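Long-range contacts in tyrosine recombinase XerH (Helicobacter pylori, PDB 5JK0), which cuts and rejoins DNA as a site-specific tyrosine recombinase, exchanging strands between recombining molecules and taking part in chromosome segregation: residues H4-L9 / L17-R22; T174-E179 / H310-S315; Q220-D225 / K271-F276; N230-I235 / A246-A251. All blocks are in the same frame, centred on the assembly; numbering follows the deposited sequence.

Contact 1 of 4, residues H4-L9 / L17-R22; sequences HPLEEL and LLWIGR
The guanidinium of R22 lies flat on the imidazole of H4, planes 6° apart and centres 3.6 Å apart, while L18 CG sits against its opposite face. Three further contacts fix the arginine head. R22 NH2 gives an almost straight hydrogen bond, in the guanidinium plane, to E8 OE2 at 3.1 Å; this hydrogen bond also serves as the salt bridge, although the carboxylate itself is turned 51° out of that plane. R22 NH1 hovers over the centre of the W19 indole, and it also donates to a water that in turn binds P5 O and E8 OE2. In this way the N-terminal arm folds back on helix 12-30, the first helix of the SAM-like, DNA-binding N-terminal domain of phage integrases. W19 meets the arm edge-on: NE1 donates to L6 O at 2.9 Å, in the ring plane and on a lone pair of the carbonyl, and farther round the same edge CZ2 is 3.4 Å from P5 O. With CG of W19 anti to the carbonyl carbon (chi1 -77°), the ring reaches the arm backbone. Further out, I140 of helix 123-143 touches both W19 and L6, and the H4 backbone bonds to Q143 and Q145.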
# COMPACT_ATOMS: atom_id res chain seq x y z
N HIS D 4 -28.28 12.02 -25.55
CA HIS D 4 -28.98 11.10 -26.43
C HIS D 4 -29.52 9.92 -25.62
O HIS D 4 -29.02 9.64 -24.54
CB HIS D 4 -28.05 10.59 -27.54
CG HIS D 4 -27.33 11.68 -28.27
ND1 HIS D 4 -27.86 12.30 -29.38
CD2 HIS D 4 -26.13 12.25 -28.06
CE1 HIS D 4 -27.01 13.21 -29.82
NE2 HIS D 4 -25.95 13.20 -29.03
N PRO D 5 -30.56 9.24 -26.14
CA PRO D 5 -31.00 8.01 -25.49
C PRO D 5 -29.89 6.96 -25.52
O PRO D 5 -29.03 7.00 -26.40
CB PRO D 5 -32.19 7.57 -26.35
CG PRO D 5 -32.68 8.82 -26.99
CD PRO D 5 -31.45 9.65 -27.24
N LEU D 6 -29.90 6.04 -24.56
CA LEU D 6 -28.87 5.01 -24.48
C LEU D 6 -28.87 4.12 -25.72
O LEU D 6 -27.83 3.89 -26.33
CB LEU D 6 -29.06 4.15 -23.23
CG LEU D 6 -28.01 3.05 -23.02
CD1 LEU D 6 -26.66 3.67 -22.70
CD2 LEU D 6 -28.43 2.08 -21.93
N GLU D 7 -30.05 3.63 -26.08
CA GLU D 7 -30.19 2.72 -27.21
C GLU D 7 -31.12 3.29 -28.27
O GLU D 7 -32.34 3.31 -28.10
CB GLU D 7 -30.71 1.36 -26.72
CG GLU D 7 -29.83 0.72 -25.66
CD GLU D 7 -30.44 -0.54 -25.07
OE1 GLU D 7 -29.93 -1.64 -25.38
OE2 GLU D 7 -31.42 -0.43 -24.31
N GLU D 8 -30.54 3.75 -29.38
CA GLU D 8 -31.31 4.34 -30.46
C GLU D 8 -31.42 3.41 -31.66
O GLU D 8 -32.27 3.60 -32.53
CB GLU D 8 -30.67 5.67 -30.90
CG GLU D 8 -30.79 6.78 -29.88
CD GLU D 8 -30.14 8.07 -30.34
OE1 GLU D 8 -30.86 9.08 -30.50
OE2 GLU D 8 -28.90 8.08 -30.55
N LEU D 9 -30.57 2.39 -31.70
CA LEU D 9 -30.54 1.45 -32.82
C LEU D 9 -30.97 0.05 -32.38
O LEU D 9 -31.05 -0.24 -31.19
CB LEU D 9 -29.15 1.40 -33.45
CG LEU D 9 -28.54 2.75 -33.87
CD1 LEU D 9 -27.12 2.56 -34.37
CD2 LEU D 9 -29.41 3.42 -34.92
N LEU D 17 -20.65 1.69 -31.06
CA LEU D 17 -19.84 2.53 -31.94
C LEU D 17 -20.28 3.98 -31.87
O LEU D 17 -19.46 4.90 -31.98
CB LEU D 17 -19.92 2.04 -33.39
CG LEU D 17 -18.84 1.06 -33.86
CD1 LEU D 17 -19.05 0.72 -35.33
CD2 LEU D 17 -17.45 1.65 -33.64
N LEU D 18 -21.58 4.18 -31.71
CA LEU D 18 -22.16 5.52 -31.67
C LEU D 18 -21.65 6.30 -30.46
O LEU D 18 -21.29 7.47 -30.57
CB LEU D 18 -23.68 5.43 -31.64
CG LEU D 18 -24.46 6.61 -32.23
CD1 LEU D 18 -24.10 6.79 -33.69
CD2 LEU D 18 -25.95 6.39 -32.07
N TRP D 19 -21.61 5.63 -29.30
CA TRP D 19 -21.15 6.27 -28.07
C TRP D 19 -19.64 6.45 -28.03
O TRP D 19 -19.14 7.44 -27.48
CB TRP D 19 -21.60 5.46 -26.85
CG TRP D 19 -23.05 5.66 -26.51
CD1 TRP D 19 -24.06 4.75 -26.65
CD2 TRP D 19 -23.64 6.85 -25.99
NE1 TRP D 19 -25.25 5.30 -26.23
CE2 TRP D 19 -25.02 6.59 -25.82
CE3 TRP D 19 -23.15 8.11 -25.64
CZ2 TRP D 19 -25.90 7.54 -25.33
CZ3 TRP D 19 -24.03 9.05 -25.14
CH2 TRP D 19 -25.39 8.76 -24.99
N ILE D 20 -18.90 5.51 -28.61
CA ILE D 20 -17.45 5.60 -28.67
C ILE D 20 -17.02 6.80 -29.51
O ILE D 20 -16.12 7.54 -29.13
CB ILE D 20 -16.82 4.31 -29.25
CG1 ILE D 20 -17.03 3.14 -28.29
CG2 ILE D 20 -15.33 4.51 -29.50
CD1 ILE D 20 -16.42 1.84 -28.78
N GLY D 21 -17.69 6.99 -30.64
CA GLY D 21 -17.42 8.11 -31.52
C GLY D 21 -17.68 9.45 -30.84
O GLY D 21 -16.91 10.40 -31.01
N ARG D 22 -18.76 9.51 -30.08
CA ARG D 22 -19.11 10.72 -29.33
C ARG D 22 -18.07 11.02 -28.25
O ARG D 22 -17.69 12.17 -28.05
CB ARG D 22 -20.49 10.59 -28.70
CG ARG D 22 -21.64 10.59 -29.70
CD ARG D 22 -22.93 10.10 -29.05
NE ARG D 22 -24.05 10.14 -29.97
CZ ARG D 22 -25.17 9.44 -29.81
NH1 ARG D 22 -25.31 8.64 -28.75
NH2 ARG D 22 -26.15 9.53 -30.70
O HOH W 1 -27.46 6.44 -28.71

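Contact 2 of 4, residues T174-E179 / H310-S315; sequences THLNNE and HMLRHS. With nucleotides of chain H; nucleotides of chain G.
S315 OG sits at the heart of this contact, 2.7 Å from L176 N, whose N-H it accepts at 163°. The same hydroxyl donates to M311 O, one turn earlier in helix 309-324, at 2.9 Å. M311 O therefore takes two donors, S315 OG and S315 N, from opposite faces of its carbonyl plane. Around this polar knot the fit is close. The M311 chain, bent at chi2 and chi3, brings SD against H175 CA and to 3.8 Å from L176 CG, the two side chains crossing at about a right angle. L176 runs alongside L312, L176 CD1 meeting L312 CD2 at 4.1 Å; on helix 178-190, L181 touches L176 and S315, and F184 touches L312. T174 O rests on M311 CG and, at 3.5 Å, on H314 CB.

Packing is looser at the partly exposed margin. The H175 ring turns off the helix toward P173 O, so that its CB alone of the side chain stays near S315, and T174 OG1 bonds E305. N177 caps helix 178-190 through E180 N. At the other end the helix faces DNA: H310 N donates to OP1 of DC23 of chain G at 3.0 Å, and H310 NE2 makes a weak bond to O3' of DA12 of chain H. H314 ND1 bonds the OH of Y345, the predicted nucleophile. The doubly bonded serine hydroxyl thus ties the 174-179 segment to the helix that carries H310 and R313, two of the predicted active-site residues, beside the DNA backbone.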
# COMPACT_ATOMS: atom_id res chain seq x y z
N THR D 174 16.99 4.93 -14.98
CA THR D 174 18.14 4.67 -15.85
C THR D 174 18.86 5.97 -16.19
O THR D 174 18.23 6.96 -16.56
CB THR D 174 17.71 3.96 -17.15
OG1 THR D 174 17.02 2.75 -16.84
CG2 THR D 174 18.93 3.64 -18.01
N HIS D 175 20.18 5.96 -16.07
CA HIS D 175 20.98 7.17 -16.26
C HIS D 175 22.45 6.87 -16.50
O HIS D 175 22.90 5.73 -16.39
CB HIS D 175 20.84 8.09 -15.05
CG HIS D 175 21.40 7.50 -13.79
ND1 HIS D 175 20.69 6.62 -13.00
CD2 HIS D 175 22.60 7.65 -13.19
CE1 HIS D 175 21.43 6.26 -11.97
NE2 HIS D 175 22.59 6.87 -12.06
N LEU D 176 23.20 7.92 -16.83
CA LEU D 176 24.65 7.82 -16.97
C LEU D 176 25.32 8.64 -15.87
O LEU D 176 24.90 9.77 -15.60
CB LEU D 176 25.10 8.33 -18.34
CG LEU D 176 24.45 7.71 -19.58
CD1 LEU D 176 24.89 8.45 -20.84
CD2 LEU D 176 24.78 6.24 -19.69
N ASN D 177 26.34 8.08 -15.24
CA ASN D 177 27.08 8.82 -14.22
C ASN D 177 28.02 9.84 -14.85
O ASN D 177 28.02 10.01 -16.07
CB ASN D 177 27.86 7.86 -13.31
CG ASN D 177 28.77 6.92 -14.08
OD1 ASN D 177 29.47 7.33 -15.00
ND2 ASN D 177 28.76 5.65 -13.70
N ASN D 178 28.81 10.52 -14.03
CA ASN D 178 29.69 11.57 -14.51
C ASN D 178 30.73 11.05 -15.51
O ASN D 178 31.03 11.71 -16.50
CB ASN D 178 30.39 12.26 -13.34
CG ASN D 178 30.83 13.67 -13.67
OD1 ASN D 178 31.05 14.01 -14.83
ND2 ASN D 178 30.96 14.50 -12.64
N GLU D 179 31.27 9.87 -15.23
CA GLU D 179 32.28 9.27 -16.10
C GLU D 179 31.69 8.81 -17.43
O GLU D 179 32.30 8.97 -18.48
CB GLU D 179 32.96 8.09 -15.39
N HIS D 310 15.44 11.17 -23.03
CA HIS D 310 14.86 11.29 -21.70
C HIS D 310 15.77 10.66 -20.65
O HIS D 310 15.80 11.08 -19.50
CB HIS D 310 13.47 10.66 -21.65
CG HIS D 310 12.59 11.21 -20.57
ND1 HIS D 310 11.86 12.36 -20.73
CD2 HIS D 310 12.34 10.77 -19.32
CE1 HIS D 310 11.18 12.61 -19.62
NE2 HIS D 310 11.46 11.66 -18.75
N MET D 311 16.52 9.64 -21.06
CA MET D 311 17.51 9.01 -20.19
C MET D 311 18.63 9.99 -19.89
O MET D 311 19.20 9.99 -18.79
CB MET D 311 18.06 7.73 -20.84
CG MET D 311 18.95 6.89 -19.92
SD MET D 311 20.69 7.35 -19.97
CE MET D 311 21.10 6.98 -21.67
N LEU D 312 18.95 10.83 -20.87
CA LEU D 312 19.94 11.89 -20.69
C LEU D 312 19.40 12.95 -19.74
O LEU D 312 20.16 13.61 -19.03
CB LEU D 312 20.32 12.51 -22.03
CG LEU D 312 20.88 11.57 -23.09
CD1 LEU D 312 21.21 12.33 -24.36
CD2 LEU D 312 22.10 10.84 -22.56
N ARG D 313 18.08 13.12 -19.74
CA ARG D 313 17.42 14.07 -18.86
C ARG D 313 17.51 13.60 -17.41
O ARG D 313 17.73 14.40 -16.50
CB ARG D 313 15.96 14.25 -19.28
CG ARG D 313 15.10 15.08 -18.32
CD ARG D 313 13.78 15.46 -18.97
NE ARG D 313 12.79 15.94 -18.02
CZ ARG D 313 12.58 17.22 -17.71
NH1 ARG D 313 13.31 18.16 -18.29
NH2 ARG D 313 11.65 17.55 -16.83
N HIS D 314 17.36 12.29 -17.20
CA HIS D 314 17.54 11.70 -15.88
C HIS D 314 18.98 11.85 -15.41
O HIS D 314 19.25 12.09 -14.23
CB HIS D 314 17.14 10.22 -15.88
CG HIS D 314 15.68 9.98 -16.07
ND1 HIS D 314 14.72 10.51 -15.22
CD2 HIS D 314 15.00 9.26 -16.99
CE1 HIS D 314 13.52 10.13 -15.63
NE2 HIS D 314 13.67 9.37 -16.70
N SER D 315 19.91 11.71 -16.35
CA SER D 315 21.34 11.80 -16.04
C SER D 315 21.71 13.21 -15.58
O SER D 315 22.57 13.37 -14.72
CB SER D 315 22.17 11.40 -17.26
OG SER D 315 21.86 10.09 -17.69
P DA H 12 9.33 6.27 -16.94
OP1 DA H 12 10.68 6.25 -17.53
OP2 DA H 12 9.10 5.71 -15.59
O5' DA H 12 8.78 7.77 -16.94
C5' DA H 12 8.86 8.55 -18.12
C4' DA H 12 8.20 9.90 -17.92
O4' DA H 12 6.75 9.76 -18.00
C3' DA H 12 8.49 10.57 -16.57
O3' DA H 12 8.82 11.94 -16.77
C2' DA H 12 7.19 10.39 -15.79
C1' DA H 12 6.14 10.38 -16.90
N9 DA H 12 4.94 9.62 -16.55
C8 DA H 12 4.88 8.46 -15.84
N7 DA H 12 3.66 8.00 -15.69
C5 DA H 12 2.87 8.92 -16.34
C6 DA H 12 1.48 9.01 -16.54
N6 DA H 12 0.61 8.10 -16.08
N1 DA H 12 1.01 10.06 -17.24
C2 DA H 12 1.88 10.97 -17.71
N3 DA H 12 3.21 10.99 -17.58
C4 DA H 12 3.64 9.93 -16.88
P DC G 23 12.55 9.09 -25.27
OP1 DC G 23 13.87 9.09 -24.59
OP2 DC G 23 12.45 9.60 -26.66
O5' DC G 23 11.98 7.59 -25.25
C5' DC G 23 11.80 6.92 -24.01
C4' DC G 23 11.37 5.48 -24.22
O4' DC G 23 10.03 5.45 -24.77
C3' DC G 23 12.25 4.68 -25.18
O3' DC G 23 12.41 3.35 -24.70
C2' DC G 23 11.45 4.71 -26.48
C1' DC G 23 10.02 4.71 -25.97
N1 DC G 23 9.04 5.35 -26.90
C2 DC G 23 8.06 4.58 -27.52
O2 DC G 23 8.01 3.37 -27.28
N3 DC G 23 7.17 5.18 -28.35
C4 DC G 23 7.25 6.50 -28.57
N4 DC G 23 6.36 7.05 -29.40
C5 DC G 23 8.25 7.30 -27.95
C6 DC G 23 9.12 6.70 -27.13
P DT G 22 8.17 14.69 -25.13
OP1 DT G 22 9.30 15.63 -24.97
OP2 DT G 22 7.32 14.74 -26.34
O5' DT G 22 8.72 13.19 -24.98
C5' DT G 22 9.45 12.82 -23.82
C4' DT G 22 9.66 11.32 -23.77
O4' DT G 22 8.38 10.64 -23.85
C3' DT G 22 10.53 10.74 -24.89
O3' DT G 22 11.53 9.90 -24.33
C2' DT G 22 9.54 9.96 -25.76
C1' DT G 22 8.49 9.55 -24.74
N1 DT G 22 7.15 9.31 -25.34
C2 DT G 22 6.56 8.07 -25.21
O2 DT G 22 7.08 7.15 -24.61
N3 DT G 22 5.33 7.96 -25.80
C4 DT G 22 4.64 8.94 -26.50
O4 DT G 22 3.54 8.74 -27.00
C5 DT G 22 5.32 10.21 -26.60
C7 DT G 22 4.67 11.34 -27.34
C6 DT G 22 6.52 10.33 -26.03

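Contact 3 of 4, residues Q220-D225 / K271-F276; sequences QLKIKD and KNDLLF
The D273 carboxylate meets the stems of two lysines, through OD1 and OD2 respectively, at their methylenes and not their ammonium ends. K222 crosses it obliquely, with CD 3.7 Å from OD1; K224, also oblique, brings CG to 3.4 Å from OD2. The D273 branch points between its own backbone N and carbonyl carbon (chi1 58°), which puts the carboxylate over the opposing segment. K224 starts in the same way, then runs extended past OD2, its NZ ending 4.5 Å from that oxygen, beyond salt-bridge range.

The apolar chains make the rest of the contact. I223 crosses L275 at about a right angle, CG1 to CD1 at 4.1 Å, and both lie on L262 of helix 255-264. L221 reaches the edge of the F276 ring with CD1, whereas L275 CG covers part of one ring face. L274 folds back so that its CD1 comes 3.5 Å from L221 O.

These positions follow from a single beta bridge between K222 and L274, which joins the loop after helix 215-219 to the loop after helix 255-264 in the catalytic domain. I223 N donates to D273 O at 3.0 Å, nearly along the C=O axis, and L275 N donates to L221 O, also at 3.0 Å. A water takes a second place on L221 O and accepts from F276 N. Outside the bridge, R265 bonds L274 O and W261 bonds L275 O. The chemistry is thus split: backbone bonds and apolar packing hold the loops together, while within this contact the lysine ammonium groups stay beyond salt-bridge range of D273, and would probably still favour its carboxylate form.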
# COMPACT_ATOMS: atom_id res chain seq x y z
N GLN D 220 11.38 22.26 -30.45
CA GLN D 220 10.54 23.43 -30.70
C GLN D 220 11.25 24.74 -30.36
O GLN D 220 10.62 25.79 -30.32
CB GLN D 220 9.24 23.32 -29.90
CG GLN D 220 8.23 22.35 -30.49
CD GLN D 220 7.70 22.82 -31.84
OE1 GLN D 220 7.28 23.96 -31.99
NE2 GLN D 220 7.74 21.93 -32.82
N LEU D 221 12.56 24.66 -30.13
CA LEU D 221 13.35 25.85 -29.84
C LEU D 221 13.35 26.82 -31.02
O LEU D 221 13.42 26.41 -32.17
CB LEU D 221 14.78 25.48 -29.47
CG LEU D 221 15.00 24.84 -28.10
CD1 LEU D 221 16.48 24.58 -27.86
CD2 LEU D 221 14.43 25.74 -27.00
N LYS D 222 13.29 28.11 -30.72
CA LYS D 222 13.31 29.14 -31.75
C LYS D 222 14.46 30.11 -31.52
O LYS D 222 14.87 30.35 -30.39
CB LYS D 222 11.97 29.88 -31.80
CG LYS D 222 10.82 29.01 -32.29
CD LYS D 222 9.51 29.78 -32.30
CE LYS D 222 8.39 28.93 -32.91
NZ LYS D 222 8.23 27.63 -32.20
N ILE D 223 14.98 30.66 -32.62
CA ILE D 223 16.17 31.50 -32.59
C ILE D 223 16.02 32.73 -31.70
O ILE D 223 16.97 33.13 -31.01
CB ILE D 223 16.55 31.96 -34.02
CG1 ILE D 223 16.65 30.75 -34.95
CG2 ILE D 223 17.85 32.74 -34.01
CD1 ILE D 223 16.98 31.12 -36.39
N LYS D 224 14.83 33.32 -31.70
CA LYS D 224 14.59 34.55 -30.94
C LYS D 224 14.61 34.33 -29.43
O LYS D 224 14.67 35.29 -28.66
CB LYS D 224 13.25 35.17 -31.36
CG LYS D 224 12.05 34.31 -31.05
CD LYS D 224 10.75 35.02 -31.39
CE LYS D 224 9.54 34.16 -31.04
NZ LYS D 224 8.26 34.86 -31.34
N ASP D 225 14.56 33.07 -29.01
CA ASP D 225 14.54 32.75 -27.58
C ASP D 225 15.94 32.51 -27.02
O ASP D 225 16.10 32.04 -25.90
CB ASP D 225 13.66 31.53 -27.33
CG ASP D 225 12.20 31.79 -27.64
OD1 ASP D 225 11.77 32.96 -27.53
OD2 ASP D 225 11.48 30.83 -28.00
N LYS D 271 10.37 28.02 -43.13
CA LYS D 271 9.55 29.21 -43.33
C LYS D 271 9.55 30.17 -42.13
O LYS D 271 9.18 31.33 -42.27
CB LYS D 271 8.11 28.80 -43.65
N ASN D 272 9.94 29.68 -40.96
CA ASN D 272 9.93 30.51 -39.76
C ASN D 272 11.29 30.57 -39.05
O ASN D 272 12.33 30.30 -39.65
CB ASN D 272 8.87 30.01 -38.78
CG ASN D 272 8.99 28.53 -38.48
OD1 ASN D 272 9.94 27.87 -38.91
ND2 ASN D 272 8.03 28.00 -37.73
N ASP D 273 11.26 30.94 -37.78
CA ASP D 273 12.48 31.10 -36.99
C ASP D 273 12.76 29.86 -36.14
O ASP D 273 13.46 29.94 -35.13
CB ASP D 273 12.38 32.33 -36.10
CG ASP D 273 11.20 32.28 -35.15
OD1 ASP D 273 10.20 31.61 -35.49
OD2 ASP D 273 11.27 32.91 -34.07
N LEU D 274 12.22 28.72 -36.56
CA LEU D 274 12.48 27.45 -35.89
C LEU D 274 13.95 27.08 -36.05
O LEU D 274 14.48 27.09 -37.16
CB LEU D 274 11.58 26.36 -36.46
CG LEU D 274 11.50 25.04 -35.70
CD1 LEU D 274 10.94 25.25 -34.30
CD2 LEU D 274 10.66 24.04 -36.48
N LEU D 275 14.60 26.76 -34.94
CA LEU D 275 16.04 26.50 -34.95
C LEU D 275 16.38 25.20 -35.68
O LEU D 275 17.15 25.21 -36.64
CB LEU D 275 16.59 26.46 -33.53
CG LEU D 275 18.11 26.29 -33.41
CD1 LEU D 275 18.82 27.40 -34.18
CD2 LEU D 275 18.55 26.29 -31.96
N PHE D 276 15.81 24.10 -35.22
CA PHE D 276 16.06 22.80 -35.85
C PHE D 276 14.93 22.45 -36.81
O PHE D 276 13.75 22.63 -36.50
CB PHE D 276 16.21 21.71 -34.79
CG PHE D 276 17.29 21.99 -33.78
CD1 PHE D 276 18.62 21.79 -34.10
CD2 PHE D 276 16.97 22.45 -32.51
CE1 PHE D 276 19.62 22.05 -33.18
CE2 PHE D 276 17.96 22.71 -31.59
CZ PHE D 276 19.29 22.51 -31.92
O HOH W 2 13.84 23.88 -33.14

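Contact 4 of 4, residues N230-I235 / A246-A251; sequences NGCYTI and AVMLKA
Strands 232-235 and 246-250 run antiparallel at 156°, with Y233 opposite L249 and I235 opposite V247 as hydrogen-bonded pairs, and C232 with K250 and T234 with M248 as non-hydrogen-bonded ones. Each hydrogen-bonded pair has two bonds; the shortest, Y233 N to L249 O, is 2.7 Å. Next to C232 and K250, A251 N donates to G231 O at 3.2 Å from well above the carbonyl plane. Y233, I235, V247 and L249 line the buried face. There I235 CB meets V247 CG2 at 3.7 Å, and the Y233 ring comes up against A251, with Y233 CE2 3.9 Å from A251 CB. This is the beta hairpin of the tyrosine recombinase catalytic domain, and the turn joining its strands carries K240, a predicted active-site residue; strand 226-229 completes the three-stranded sheet. Helices close over the buried face, with L258 against Y233 and F210 against L249. On the other face, C232 SG is anti to its backbone N (chi1 -174°) and touches M248 CE at 3.6 Å, the methionine tip having curled back through its bent chi3. That face meets another subunit: M248 packs on L353 and K250 on E361 of the third subunit.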
# COMPACT_ATOMS: atom_id res chain seq x y z
N ASN D 230 27.37 37.68 -20.50
CA ASN D 230 28.36 37.23 -19.52
C ASN D 230 28.89 35.83 -19.81
O ASN D 230 29.15 35.05 -18.89
CB ASN D 230 27.76 37.28 -18.11
N GLY D 231 29.04 35.52 -21.09
CA GLY D 231 29.56 34.23 -21.52
C GLY D 231 28.65 33.06 -21.17
O GLY D 231 29.13 31.96 -20.90
N CYS D 232 27.35 33.31 -21.18
CA CYS D 232 26.38 32.27 -20.86
C CYS D 232 25.04 32.52 -21.54
O CYS D 232 24.53 33.65 -21.53
CB CYS D 232 26.18 32.17 -19.34
SG CYS D 232 25.14 30.79 -18.81
N TYR D 233 24.48 31.48 -22.13
CA TYR D 233 23.20 31.59 -22.83
C TYR D 233 22.01 31.44 -21.90
O TYR D 233 22.04 30.65 -20.96
CB TYR D 233 23.10 30.54 -23.94
CG TYR D 233 23.93 30.84 -25.17
CD1 TYR D 233 23.51 31.77 -26.11
CD2 TYR D 233 25.13 30.17 -25.41
CE1 TYR D 233 24.26 32.05 -27.23
CE2 TYR D 233 25.88 30.44 -26.53
CZ TYR D 233 25.45 31.37 -27.44
OH TYR D 233 26.20 31.64 -28.56
N THR D 234 20.96 32.21 -22.16
CA THR D 234 19.69 32.05 -21.48
C THR D 234 18.63 31.61 -22.49
O THR D 234 18.21 32.40 -23.34
CB THR D 234 19.24 33.34 -20.77
OG1 THR D 234 20.16 33.66 -19.73
CG2 THR D 234 17.85 33.16 -20.17
N ILE D 235 18.22 30.35 -22.40
CA ILE D 235 17.28 29.79 -23.36
C ILE D 235 15.87 29.72 -22.80
O ILE D 235 15.62 29.09 -21.78
CB ILE D 235 17.71 28.37 -23.79
CG1 ILE D 235 19.18 28.38 -24.24
CG2 ILE D 235 16.81 27.85 -24.89
CD1 ILE D 235 19.72 27.00 -24.56
N ALA D 246 12.91 29.04 -18.12
CA ALA D 246 14.26 29.40 -18.56
C ALA D 246 15.31 28.40 -18.10
O ALA D 246 15.22 27.84 -17.01
CB ALA D 246 14.62 30.79 -18.08
N VAL D 247 16.30 28.17 -18.96
CA VAL D 247 17.46 27.37 -18.61
C VAL D 247 18.73 28.12 -19.00
O VAL D 247 18.71 28.92 -19.94
CB VAL D 247 17.44 25.98 -19.30
CG1 VAL D 247 16.29 25.14 -18.77
CG2 VAL D 247 17.35 26.14 -20.81
N MET D 248 19.81 27.87 -18.28
CA MET D 248 21.08 28.53 -18.58
C MET D 248 22.13 27.53 -19.02
O MET D 248 22.14 26.38 -18.57
CB MET D 248 21.57 29.33 -17.38
CG MET D 248 20.66 30.49 -16.99
SD MET D 248 21.32 31.49 -15.65
CE MET D 248 22.79 32.17 -16.41
N LEU D 249 23.03 27.97 -19.90
CA LEU D 249 24.06 27.10 -20.45
C LEU D 249 25.30 27.92 -20.82
O LEU D 249 25.19 28.94 -21.49
CB LEU D 249 23.53 26.35 -21.67
CG LEU D 249 24.54 25.58 -22.54
CD1 LEU D 249 25.34 24.61 -21.70
CD2 LEU D 249 23.82 24.86 -23.66
N LYS D 250 26.46 27.46 -20.37
CA LYS D 250 27.72 28.14 -20.66
C LYS D 250 27.95 28.22 -22.17
O LYS D 250 27.72 27.26 -22.90
CB LYS D 250 28.89 27.43 -19.98
CG LYS D 250 28.89 27.57 -18.46
CD LYS D 250 30.13 26.96 -17.84
CE LYS D 250 30.20 27.25 -16.35
NZ LYS D 250 31.44 26.68 -15.73
N ALA D 251 28.42 29.38 -22.62
CA ALA D 251 28.51 29.69 -24.05
C ALA D 251 29.46 28.77 -24.81
O ALA D 251 29.14 28.31 -25.90
CB ALA D 251 28.92 31.14 -24.24

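How the contacts relate
From the N terminus, contact 1 closes first, a short return of the arm onto helix 12-30, and is complete long before contact 2 opens; its centre is about 48 Å from that of contact 2. Contact 2 opens at 174-179 and closes at 310-315, so its long loop takes in both remaining contacts. Within it, contact 3 joins 220-225 to 271-276, and within that again contact 4 pairs the two strands of the hairpin. The three are thus nested without crossing. Contacts 3 and 4 touch where L221 packs on I235, linking the loop bridge to the sheet, while contact 2 ties the start of helix 178-190 to helix 309-324.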